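Long-range contact in nucleoside-diphosphate sugar epimerase (SulA family) (Corynebacterium glutamicum, PDB 3OH8), which is probably a nucleotide-sugar epimerase with a Rossmann-type, NAD-dependent epimerase/dehydratase domain: residues A88-V93 / D107-R112. Residues are numbered along the deposited sequence; the frame is centred on the assembly and turned at random.
Sequences ANWRHV and DSVSTR
Val109 sets one methyl, CG2, over the six-membered ring of Trp90, 3.5 Å from its centroid and only 6° off the normal, a CH-pi contact. Two torsions bring the groups together: Val109 CG2 lies anti to its own nitrogen, while chi1 of 174° holds the indole of Trp90 anti to the backbone N, with its six-membered ring against Val109. The hydroxyl of Thr111 comes obliquely to the same ring, OG1 4.1 Å from CE3 of Trp90. Beneath these side chains runs the antiparallel ladder of a beta hairpin. Arg91 and Ser110 exchange two backbone hydrogen bonds, as do Val93 and Ser108, where Val93 N reaches Ser108 O at 2.7 Å, nearly straight at 170°. Between them, His92 and Val109 form a non-hydrogen-bonded pair. On the other face, CB of Arg91 rests 4.1 Å from CB of Ser110, whose OG bonds to the backbone of Glu486. Strands 91-99 and 102-110, the two arms of the hairpin, lie between strand 74-78 and the outermost strand 3-9 of their antiparallel sheet; helix 119-139 covers the Trp90, His92 and Val109 face, and helix 488-511 packs on Val93 and Ser108.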
ATOM      1  N   ALA A  88     -25.625   4.636  -2.386  1.00 57.84           N
ATOM      2  CA  ALA A  88     -26.625   5.184  -1.484  1.00 60.35           C
ATOM      3  C   ALA A  88     -27.427   4.083  -0.823  1.00 58.23           C
ATOM      4  O   ALA A  88     -27.478   2.955  -1.313  1.00 62.11           O
ATOM      5  CB  ALA A  88     -27.547   6.126  -2.226  1.00 60.73           C
ATOM      6  N   ASN A  89     -28.070   4.428   0.287  1.00 53.59           N
ATOM      7  CA  ASN A  89     -28.829   3.455   1.054  1.00 51.74           C
ATOM      8  C   ASN A  89     -27.910   2.303   1.455  1.00 43.82           C
ATOM      9  O   ASN A  89     -28.295   1.134   1.449  1.00 47.28           O
ATOM     10  CB  ASN A  89     -30.017   2.954   0.238  1.00 58.58           C
ATOM     11  CG  ASN A  89     -31.234   2.668   1.100  1.00 63.70           C
ATOM     12  OD1 ASN A  89     -32.054   3.552   1.350  1.00 63.75           O
ATOM     13  ND2 ASN A  89     -31.355   1.429   1.560  1.00 65.59           N
ATOM     14  N   TRP A  90     -26.684   2.665   1.804  1.00 35.61           N
ATOM     15  CA  TRP A  90     -25.628   1.710   2.094  1.00 28.03           C
ATOM     16  C   TRP A  90     -25.541   1.476   3.598  1.00 23.05           C
ATOM     17  O   TRP A  90     -25.465   2.424   4.380  1.00 21.71           O
ATOM     18  CB  TRP A  90     -24.307   2.261   1.543  1.00 28.48           C
ATOM     19  CG  TRP A  90     -23.069   1.467   1.867  1.00 28.65           C
ATOM     20  CD1 TRP A  90     -22.285   1.585   2.983  1.00 27.98           C
ATOM     21  CD2 TRP A  90     -22.458   0.459   1.055  1.00 26.27           C
ATOM     22  NE1 TRP A  90     -21.227   0.710   2.914  1.00 26.59           N
ATOM     23  CE2 TRP A  90     -21.313   0.005   1.742  1.00 27.33           C
ATOM     24  CE3 TRP A  90     -22.769  -0.105  -0.186  1.00 30.03           C
ATOM     25  CZ2 TRP A  90     -20.476  -0.983   1.228  1.00 31.25           C
ATOM     26  CZ3 TRP A  90     -21.943  -1.090  -0.690  1.00 29.58           C
ATOM     27  CH2 TRP A  90     -20.807  -1.519   0.015  1.00 33.84           C
ATOM     28  N   ARG A  91     -25.559   0.213   4.010  1.00 24.32           N
ATOM     29  CA  ARG A  91     -25.394  -0.101   5.425  1.00 25.37           C
ATOM     30  C   ARG A  91     -24.448  -1.295   5.595  1.00 24.59           C
ATOM     31  O   ARG A  91     -24.767  -2.409   5.193  1.00 23.98           O
ATOM     32  CB  ARG A  91     -26.756  -0.376   6.068  1.00 33.42           C
ATOM     33  CG  ARG A  91     -26.801  -0.158   7.569  1.00 42.68           C
ATOM     34  CD  ARG A  91     -28.249  -0.025   8.071  1.00 47.48           C
ATOM     35  NE  ARG A  91     -28.305   0.213   9.511  1.00 50.54           N
ATOM     36  CZ  ARG A  91     -28.345  -0.755  10.420  1.00 61.94           C
ATOM     37  NH1 ARG A  91     -28.345  -2.028  10.036  1.00 65.24           N
ATOM     38  NH2 ARG A  91     -28.387  -0.452  11.711  1.00 66.40           N
ATOM     39  N   HIS A  92     -23.291  -1.052   6.206  1.00 21.11           N
ATOM     40  CA  HIS A  92     -22.231  -2.051   6.272  1.00 16.30           C
ATOM     41  C   HIS A  92     -21.958  -2.411   7.728  1.00 17.63           C
ATOM     42  O   HIS A  92     -21.415  -1.607   8.483  1.00 21.58           O
ATOM     43  CB  HIS A  92     -20.967  -1.486   5.596  1.00 17.61           C
ATOM     44  CG  HIS A  92     -19.826  -2.463   5.508  1.00 22.07           C
ATOM     45  ND1 HIS A  92     -19.822  -3.670   6.159  1.00 22.90           N
ATOM     46  CD2 HIS A  92     -18.652  -2.382   4.830  1.00 18.12           C
ATOM     47  CE1 HIS A  92     -18.683  -4.304   5.898  1.00 22.39           C
ATOM     48  NE2 HIS A  92     -17.965  -3.549   5.096  1.00 26.10           N
ATOM     49  N   VAL A  93     -22.359  -3.615   8.128  1.00 18.30           N
ATOM     50  CA  VAL A  93     -22.086  -4.088   9.476  1.00 19.23           C
ATOM     51  C   VAL A  93     -20.791  -4.919   9.494  1.00 17.23           C
ATOM     52  O   VAL A  93     -20.622  -5.837   8.687  1.00 19.01           O
ATOM     53  CB  VAL A  93     -23.246  -4.953  10.028  1.00 19.41           C
ATOM     54  CG1 VAL A  93     -22.904  -5.468  11.423  1.00 16.26           C
ATOM     55  CG2 VAL A  93     -24.553  -4.156  10.051  1.00 19.44           C
ATOM     56  N   ASP A 107     -18.899  -9.618   7.453  1.00 18.62           N
ATOM     57  CA  ASP A 107     -19.369  -8.369   6.874  1.00 18.05           C
ATOM     58  C   ASP A 107     -20.765  -8.595   6.335  1.00 15.23           C
ATOM     59  O   ASP A 107     -21.008  -9.551   5.598  1.00 20.94           O
ATOM     60  CB  ASP A 107     -18.475  -7.926   5.721  1.00 15.62           C
ATOM     61  CG  ASP A 107     -17.097  -7.533   6.183  1.00 21.21           C
ATOM     62  OD1 ASP A 107     -16.960  -6.450   6.792  1.00 22.22           O
ATOM     63  OD2 ASP A 107     -16.162  -8.319   5.948  1.00 22.16           O
ATOM     64  N   SER A 108     -21.676  -7.706   6.699  1.00 16.71           N
ATOM     65  CA  SER A 108     -23.021  -7.752   6.159  1.00 18.36           C
ATOM     66  C   SER A 108     -23.361  -6.369   5.618  1.00 21.47           C
ATOM     67  O   SER A 108     -23.468  -5.407   6.376  1.00 25.46           O
ATOM     68  CB  SER A 108     -24.023  -8.171   7.241  1.00 25.64           C
ATOM     69  OG  SER A 108     -25.342  -8.187   6.726  1.00 33.29           O
ATOM     70  N   VAL A 109     -23.504  -6.264   4.304  1.00 18.00           N
ATOM     71  CA  VAL A 109     -23.873  -4.987   3.709  1.00 20.39           C
ATOM     72  C   VAL A 109     -25.283  -5.048   3.117  1.00 26.21           C
ATOM     73  O   VAL A 109     -25.611  -5.939   2.335  1.00 26.29           O
ATOM     74  CB  VAL A 109     -22.849  -4.509   2.656  1.00 27.42           C
ATOM     75  CG1 VAL A 109     -22.605  -5.577   1.617  1.00 37.91           C
ATOM     76  CG2 VAL A 109     -23.333  -3.224   1.993  1.00 27.62           C
ATOM     77  N   SER A 110     -26.124  -4.117   3.540  1.00 28.82           N
ATOM     78  CA  SER A 110     -27.465  -3.994   2.987  1.00 30.52           C
ATOM     79  C   SER A 110     -27.397  -2.952   1.869  1.00 29.74           C
ATOM     80  O   SER A 110     -26.958  -1.825   2.094  1.00 26.22           O
ATOM     81  CB  SER A 110     -28.447  -3.567   4.076  1.00 35.30           C
ATOM     82  OG  SER A 110     -29.785  -3.723   3.644  1.00 44.57           O
ATOM     83  N   THR A 111     -27.787  -3.351   0.663  1.00 35.19           N
ATOM     84  CA  THR A 111     -27.708  -2.494  -0.518  1.00 38.85           C
ATOM     85  C   THR A 111     -28.396  -3.203  -1.689  1.00 46.43           C
ATOM     86  O   THR A 111     -28.496  -4.430  -1.706  1.00 44.63           O
ATOM     87  CB  THR A 111     -26.239  -2.146  -0.879  1.00 39.02           C
ATOM     88  OG1 THR A 111     -26.207  -1.270  -2.009  1.00 40.61           O
ATOM     89  CG2 THR A 111     -25.441  -3.398  -1.203  1.00 35.42           C
ATOM     90  N   ARG A 112     -28.895  -2.442  -2.656  1.00 49.56           N
ATOM     91  CA  ARG A 112     -29.638  -3.057  -3.755  1.00 52.34           C
ATOM     92  C   ARG A 112     -28.720  -3.589  -4.843  1.00 50.18           C
ATOM     93  O   ARG A 112     -29.169  -4.261  -5.772  1.00 52.20           O
ATOM     94  CB  ARG A 112     -30.707  -2.114  -4.320  1.00 57.26           C
ATOM     95  CG  ARG A 112     -31.926  -2.008  -3.422  1.00 63.45           C
ATOM     96  CD  ARG A 112     -33.195  -1.665  -4.172  1.00 68.29           C
ATOM     97  NE  ARG A 112     -34.373  -1.954  -3.360  1.00 71.36           N
ATOM     98  CZ  ARG A 112     -34.854  -1.139  -2.426  1.00 74.08           C
ATOM     99  NH1 ARG A 112     -34.256   0.023  -2.184  1.00 72.78           N
ATOM    100  NH2 ARG A 112     -35.931  -1.484  -1.731  1.00 73.69           N
TER